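PDB 7BR2: lipolytic enzyme, G-D-S-L family from Bacteroides thetaiotaomicron, which metabolises the drug diltiazem as a gut microbial serine esterase of the SGNH (GDSL) hydrolase family. Local coordinates for residues Glu363-Glu368 and Ser412-Lys417; Phe374-Gln379 and Glu399-Leu404. All coordinates share one frame; numbering follows the deposited sequence.

Both contacts belong to one helical region, and each starts from the long helix 344-377: contact 1 from its second half, contact 2 from its C-terminal end. The partners follow each other in the chain, helix 402-406 for contact 2 and helix 408-414 for contact 1, so that contact 2 is nested inside the loop that contact 1 closes. Their centres are about 15 Å apart. Each sets a methyl over a phenylalanine ring, but the donor differs: a flexible methionine end in contact 1, a branched leucine in contact 2. Contact 1 is partly buried, with salt bridges beside it; contact 2 is buried, next to a capped helix start.

Contact 1: Glu363-Glu368 and Ser412-Lys417; sequences ERTFRE and SKMMFK
Thr365 and Phe366 on the long helix 344-377 receive the end of Met414 from helix 408-414, a Met-aromatic contact between two helices of the region that packs beside the SGNH hydrolase fold. Just before them, Arg364 reaches along its own helix and grips Glu368 one turn on. Its NH1 and NH2 both reach the same oxygen, with NH1 3.1 Å from Glu368 OE2, and that oxygen lies in the guanidinium plane. The arginine also pairs with Asp31 and the glutamate with Arg407, so this charged cluster ties the helix to its surroundings next to the apolar contact.

Thr365 comes next. Its OG1 sits between the backbone N and the carbonyl carbon (chi1 75°), where it bonds to Leu362 O of the preceding turn; the same atom also lies 4.0 Å from Met414 CE, a loose touch at the flank of the methyl. The ring of Phe366 takes that methyl on one face. Met414 crosses it at about a right angle, its side chain bent at both chi2 and chi3 so that the terminal methyl leads and the sulfur trails behind. The ring also touches Arg423, Glu424 and Met427 of helix 417-437. Replacing Phe366 by an alanine would probably leave the Met414 methyl without its aromatic seat and open a gap against helix 417-437. The sulfur is the more distant part, with SD 5.0 Å from the ring centroid of Phe366, whereas Met414 CE makes a CH-pi contact, 3.6 Å from that centroid and only 6° off the ring normal, almost exactly over the middle of the ring.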
loop_
_atom_site.group_PDB
_atom_site.type_symbol
_atom_site.label_atom_id
_atom_site.label_comp_id
_atom_site.label_asym_id
_atom_site.label_seq_id
_atom_site.Cartn_x
_atom_site.Cartn_y
_atom_site.Cartn_z
ATOM N N GLU A 363 -6.781 5.753 11.586
ATOM C CA GLU A 363 -5.831 6.743 11.080
ATOM C C GLU A 363 -6.516 7.733 10.143
ATOM O O GLU A 363 -6.205 8.933 10.164
ATOM C CB GLU A 363 -4.658 6.055 10.381
ATOM C CG GLU A 363 -3.512 7.007 10.067
ATOM C CD GLU A 363 -2.344 6.341 9.336
ATOM O OE1 GLU A 363 -2.543 5.264 8.721
ATOM O OE2 GLU A 363 -1.225 6.910 9.386
ATOM N N ARG A 364 -7.481 7.263 9.345
ATOM C CA ARG A 364 -8.200 8.190 8.470
ATOM C C ARG A 364 -8.929 9.256 9.273
ATOM O O ARG A 364 -9.023 10.415 8.840
ATOM C CB ARG A 364 -9.196 7.453 7.576
ATOM C CG ARG A 364 -8.560 6.785 6.338
ATOM C CD ARG A 364 -9.104 7.362 5.029
ATOM N NE ARG A 364 -8.865 8.793 4.895
ATOM C CZ ARG A 364 -9.782 9.729 5.125
ATOM N NH1 ARG A 364 -9.474 11.006 4.979
ATOM N NH2 ARG A 364 -11.000 9.382 5.509
ATOM N N THR A 365 -9.469 8.893 10.441
ATOM C CA THR A 365 -10.110 9.953 11.235
ATOM C C THR A 365 -9.084 11.003 11.641
ATOM O O THR A 365 -9.368 12.216 11.621
ATOM C CB THR A 365 -10.835 9.400 12.470
ATOM O OG1 THR A 365 -9.896 9.036 13.494
ATOM C CG2 THR A 365 -11.696 8.209 12.100
ATOM N N PHE A 366 -7.854 10.561 11.938
ATOM C CA PHE A 366 -6.807 11.557 12.197
ATOM C C PHE A 366 -6.507 12.410 10.964
ATOM O O PHE A 366 -6.181 13.602 11.092
ATOM C CB PHE A 366 -5.529 10.879 12.704
ATOM C CG PHE A 366 -5.562 10.536 14.173
ATOM C CD1 PHE A 366 -6.161 9.369 14.616
ATOM C CD2 PHE A 366 -4.958 11.376 15.109
ATOM C CE1 PHE A 366 -6.191 9.043 15.978
ATOM C CE2 PHE A 366 -4.980 11.059 16.471
ATOM C CZ PHE A 366 -5.608 9.883 16.901
ATOM N N ARG A 367 -6.641 11.835 9.764
ATOM C CA ARG A 367 -6.403 12.608 8.541
ATOM C C ARG A 367 -7.498 13.660 8.321
ATOM O O ARG A 367 -7.229 14.763 7.817
ATOM C CB ARG A 367 -6.330 11.689 7.316
ATOM C CG ARG A 367 -5.173 10.686 7.285
ATOM C CD ARG A 367 -3.925 11.247 7.904
ATOM N NE ARG A 367 -3.313 12.259 7.064
ATOM C CZ ARG A 367 -2.489 13.195 7.511
ATOM N NH1 ARG A 367 -1.973 14.084 6.669
ATOM N NH2 ARG A 367 -2.193 13.243 8.804
ATOM N N GLU A 368 -8.745 13.325 8.665
ATOM C CA GLU A 368 -9.825 14.314 8.614
ATOM C C GLU A 368 -9.548 15.457 9.589
ATOM O O GLU A 368 -9.748 16.647 9.272
ATOM C CB GLU A 368 -11.167 13.646 8.934
ATOM C CG GLU A 368 -11.602 12.562 7.945
ATOM C CD GLU A 368 -12.154 13.132 6.647
ATOM O OE1 GLU A 368 -12.602 14.293 6.649
ATOM O OE2 GLU A 368 -12.122 12.440 5.611
ATOM N N SER A 412 -15.335 18.413 16.519
ATOM C CA SER A 412 -15.751 18.624 17.903
ATOM C C SER A 412 -15.292 17.478 18.791
ATOM O O SER A 412 -15.066 17.672 19.994
ATOM C CB SER A 412 -17.276 18.827 17.980
ATOM O OG SER A 412 -18.013 17.621 17.869
ATOM N N LYS A 413 -15.123 16.288 18.211
ATOM C CA LYS A 413 -14.487 15.212 18.972
ATOM C C LYS A 413 -12.953 15.318 18.958
ATOM O O LYS A 413 -12.304 15.266 20.007
ATOM C CB LYS A 413 -14.919 13.853 18.417
ATOM C CG LYS A 413 -16.421 13.731 18.177
ATOM C CD LYS A 413 -16.766 12.434 17.448
ATOM C CE LYS A 413 -18.146 12.485 16.781
ATOM N NZ LYS A 413 -18.242 11.534 15.612
ATOM N N MET A 414 -12.351 15.454 17.786
ATOM C CA MET A 414 -10.903 15.303 17.689
ATOM C C MET A 414 -10.129 16.521 18.168
ATOM O O MET A 414 -8.913 16.415 18.362
ATOM C CB MET A 414 -10.518 14.951 16.247
ATOM C CG MET A 414 -10.960 13.563 15.829
ATOM S SD MET A 414 -10.016 12.240 16.681
ATOM C CE MET A 414 -8.553 12.182 15.635
ATOM N N MET A 415 -10.794 17.659 18.400
ATOM C CA MET A 415 -10.100 18.819 18.947
ATOM C C MET A 415 -9.601 18.575 20.371
ATOM O O MET A 415 -8.721 19.306 20.831
ATOM C CB MET A 415 -11.015 20.050 18.923
ATOM C CG MET A 415 -12.168 19.974 19.955
ATOM S SD MET A 415 -13.226 21.431 20.007
ATOM C CE MET A 415 -12.080 22.665 20.604
ATOM N N PHE A 416 -10.136 17.585 21.087
ATOM C CA PHE A 416 -9.674 17.331 22.448
ATOM C C PHE A 416 -8.423 16.460 22.440
ATOM O O PHE A 416 -8.431 15.340 21.912
ATOM C CB PHE A 416 -10.758 16.654 23.287
ATOM C CG PHE A 416 -11.941 17.526 23.560
ATOM C CD1 PHE A 416 -11.868 18.564 24.487
ATOM C CD2 PHE A 416 -13.128 17.329 22.865
ATOM C CE1 PHE A 416 -12.984 19.380 24.730
ATOM C CE2 PHE A 416 -14.248 18.142 23.097
ATOM C CZ PHE A 416 -14.180 19.157 24.034
ATOM N N LYS A 417 -7.374 16.962 23.096
ATOM C CA LYS A 417 -6.141 16.210 23.264
ATOM C C LYS A 417 -6.386 14.840 23.879
ATOM O O LYS A 417 -5.757 13.853 23.480
ATOM C CB LYS A 417 -5.201 17.024 24.163
ATOM C CG LYS A 417 -3.908 16.326 24.554
ATOM C CD LYS A 417 -2.861 16.322 23.469
ATOM C CE LYS A 417 -1.681 15.463 23.897
ATOM N NZ LYS A 417 -0.717 15.265 22.778
#

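Contact 2: Phe374-Gln379 and Glu399-Leu404; sequences FGFFQQ and EKNMWL
This is a buried apolar contact between Phe376, near the end of the long helix 344-377, and Leu404 in the first turn of the short helix 402-406, with helix 388-397 packed against both. The leucine meets the ring over one face. Its CD2 lies 3.5 Å from the centroid of the Phe376 ring and 7° off the ring normal, a CH-pi contact centred on that face, while CD1 reaches the inner end of the same ring, 3.7 Å from Phe376 CG. The two methyls thus share the ring: Leu404 CD2 sits over its centre, 3.6 Å from both CZ and CE1 of Phe376, and CD1 lies by its root.

The phenylalanine is held out for this by its first torsion: CG stands anti to the backbone N (chi1 174°), and the ring projects from the helix towards its partner. Val393 and Asn397 of helix 388-397 also touch it, and Met394 of that helix lies against both Leu404 and Phe377. Within 374-379, Phe376 CD2 sits over the centre of the Phe377 ring, 3.6 Å above its plane, while Phe377 CE1 lies at the edge of the Phe376 ring.

Asn401 adds a polar margin. Its ND2 approaches Phe376 CD1 at 4.1 Å, with the amide and ring planes 78° apart, while its other branch turns back to the helix start: Leu404 N donates to Asn401 OD1 over 3.1 Å, entering well above the carbonyl plane. Asn401 thus splits its amide, the oxygen capping the helix and the nitrogen brushing the ring that the leucine covers. The arrangement is that of an asparagine N-cap, whose capped first turn presents a leucine to the aromatic end of a neighbouring helix.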
loop_
_atom_site.group_PDB
_atom_site.type_symbol
_atom_site.label_atom_id
_atom_site.label_comp_id
_atom_site.label_asym_id
_atom_site.label_seq_id
_atom_site.Cartn_x
_atom_site.Cartn_y
_atom_site.Cartn_z
ATOM N N PHE A 374 -5.091 22.115 8.748
ATOM C CA PHE A 374 -4.304 22.808 7.732
ATOM C C PHE A 374 -5.137 23.325 6.559
ATOM O O PHE A 374 -4.762 24.327 5.933
ATOM C CB PHE A 374 -3.186 21.888 7.234
ATOM C CG PHE A 374 -2.239 21.493 8.314
ATOM C CD1 PHE A 374 -1.212 22.334 8.696
ATOM C CD2 PHE A 374 -2.392 20.282 8.982
ATOM C CE1 PHE A 374 -0.347 21.967 9.722
ATOM C CE2 PHE A 374 -1.533 19.908 9.999
ATOM C CZ PHE A 374 -0.511 20.753 10.375
ATOM N N GLY A 375 -6.265 22.695 6.259
ATOM C CA GLY A 375 -7.137 23.165 5.208
ATOM C C GLY A 375 -8.124 24.233 5.632
ATOM O O GLY A 375 -8.774 24.819 4.764
ATOM N N PHE A 376 -8.261 24.511 6.936
ATOM C CA PHE A 376 -9.119 25.615 7.366
ATOM C C PHE A 376 -8.488 26.474 8.467
ATOM O O PHE A 376 -8.356 27.690 8.299
ATOM C CB PHE A 376 -10.488 25.107 7.828
ATOM C CG PHE A 376 -11.350 26.176 8.406
ATOM C CD1 PHE A 376 -11.953 27.118 7.581
ATOM C CD2 PHE A 376 -11.561 26.257 9.774
ATOM C CE1 PHE A 376 -12.752 28.117 8.109
ATOM C CE2 PHE A 376 -12.362 27.251 10.306
ATOM C CZ PHE A 376 -12.960 28.185 9.470
ATOM N N PHE A 377 -8.093 25.865 9.592
ATOM C CA PHE A 377 -7.731 26.664 10.765
ATOM C C PHE A 377 -6.425 27.426 10.583
ATOM O O PHE A 377 -6.293 28.533 11.111
ATOM C CB PHE A 377 -7.658 25.784 12.018
ATOM C CG PHE A 377 -8.996 25.448 12.573
ATOM C CD1 PHE A 377 -9.832 26.459 13.020
ATOM C CD2 PHE A 377 -9.435 24.136 12.644
ATOM C CE1 PHE A 377 -11.092 26.173 13.514
ATOM C CE2 PHE A 377 -10.699 23.838 13.149
ATOM C CZ PHE A 377 -11.527 24.861 13.585
ATOM N N GLN A 378 -5.465 26.872 9.835
ATOM C CA GLN A 378 -4.192 27.559 9.628
ATOM C C GLN A 378 -4.390 28.924 8.979
ATOM O O GLN A 378 -3.757 29.910 9.368
ATOM C CB GLN A 378 -3.266 26.706 8.769
ATOM C CG GLN A 378 -1.861 27.274 8.652
ATOM C CD GLN A 378 -0.921 26.355 7.886
ATOM O OE1 GLN A 378 -1.338 25.642 6.979
ATOM N NE2 GLN A 378 0.359 26.359 8.267
ATOM N N GLN A 379 -5.259 29.005 7.976
ATOM C CA GLN A 379 -5.473 30.280 7.308
ATOM C C GLN A 379 -6.177 31.280 8.214
ATOM O O GLN A 379 -6.114 32.490 7.953
ATOM C CB GLN A 379 -6.278 30.060 6.033
ATOM C CG GLN A 379 -5.549 29.323 4.874
ATOM C CD GLN A 379 -4.956 27.945 5.253
ATOM O OE1 GLN A 379 -3.719 27.758 5.243
ATOM N NE2 GLN A 379 -5.832 27.004 5.654
ATOM N N GLU A 399 -21.526 27.622 7.232
ATOM C CA GLU A 399 -22.622 27.786 6.274
ATOM C C GLU A 399 -22.142 28.092 4.861
ATOM O O GLU A 399 -22.900 27.925 3.905
ATOM C CB GLU A 399 -23.574 28.884 6.745
ATOM C CG GLU A 399 -24.441 28.461 7.921
ATOM C CD GLU A 399 -24.997 27.041 7.775
ATOM O OE1 GLU A 399 -25.521 26.681 6.694
ATOM O OE2 GLU A 399 -24.904 26.276 8.757
ATOM N N LYS A 400 -20.888 28.499 4.715
ATOM C CA LYS A 400 -20.295 28.859 3.438
ATOM C C LYS A 400 -19.117 27.955 3.090
ATOM O O LYS A 400 -18.323 28.291 2.209
ATOM C CB LYS A 400 -19.894 30.336 3.540
ATOM C CG LYS A 400 -18.855 30.520 4.629
ATOM C CD LYS A 400 -18.750 31.932 5.200
ATOM C CE LYS A 400 -17.972 32.909 4.355
ATOM N NZ LYS A 400 -17.896 34.242 5.042
ATOM N N ASN A 401 -19.033 26.779 3.723
ATOM C CA ASN A 401 -17.924 25.834 3.550
ATOM C C ASN A 401 -18.482 24.422 3.748
ATOM O O ASN A 401 -18.491 23.900 4.866
ATOM C CB ASN A 401 -16.775 26.115 4.513
ATOM C CG ASN A 401 -15.490 25.367 4.147
ATOM O OD1 ASN A 401 -15.529 24.285 3.563
ATOM N ND2 ASN A 401 -14.347 25.965 4.463
ATOM N N MET A 402 -18.952 23.824 2.648
ATOM C CA MET A 402 -19.593 22.514 2.722
ATOM C C MET A 402 -18.674 21.496 3.380
ATOM O O MET A 402 -19.087 20.762 4.286
ATOM C CB MET A 402 -19.950 22.027 1.313
ATOM C CG MET A 402 -21.214 21.187 1.191
ATOM S SD MET A 402 -22.664 21.955 1.929
ATOM C CE MET A 402 -23.388 22.711 0.472
ATOM N N TRP A 403 -17.400 21.502 2.998
ATOM C CA TRP A 403 -16.478 20.489 3.489
ATOM C C TRP A 403 -16.234 20.654 4.979
ATOM O O TRP A 403 -16.200 19.666 5.719
ATOM C CB TRP A 403 -15.172 20.581 2.698
ATOM C CG TRP A 403 -14.290 19.383 2.780
ATOM C CD1 TRP A 403 -13.127 19.261 3.474
ATOM C CD2 TRP A 403 -14.509 18.128 2.137
ATOM N NE1 TRP A 403 -12.601 18.008 3.297
ATOM C CE2 TRP A 403 -13.435 17.292 2.480
ATOM C CE3 TRP A 403 -15.512 17.632 1.302
ATOM C CZ2 TRP A 403 -13.333 15.987 2.018
ATOM C CZ3 TRP A 403 -15.411 16.337 0.848
ATOM C CH2 TRP A 403 -14.330 15.528 1.205
ATOM N N LEU A 404 -16.114 21.899 5.446
ATOM C CA LEU A 404 -15.920 22.124 6.873
ATOM C C LEU A 404 -17.162 21.736 7.664
ATOM O O LEU A 404 -17.051 21.125 8.730
ATOM C CB LEU A 404 -15.545 23.586 7.140
ATOM C CG LEU A 404 -15.161 23.979 8.573
ATOM C CD1 LEU A 404 -13.809 23.410 8.962
ATOM C CD2 LEU A 404 -15.187 25.476 8.752
#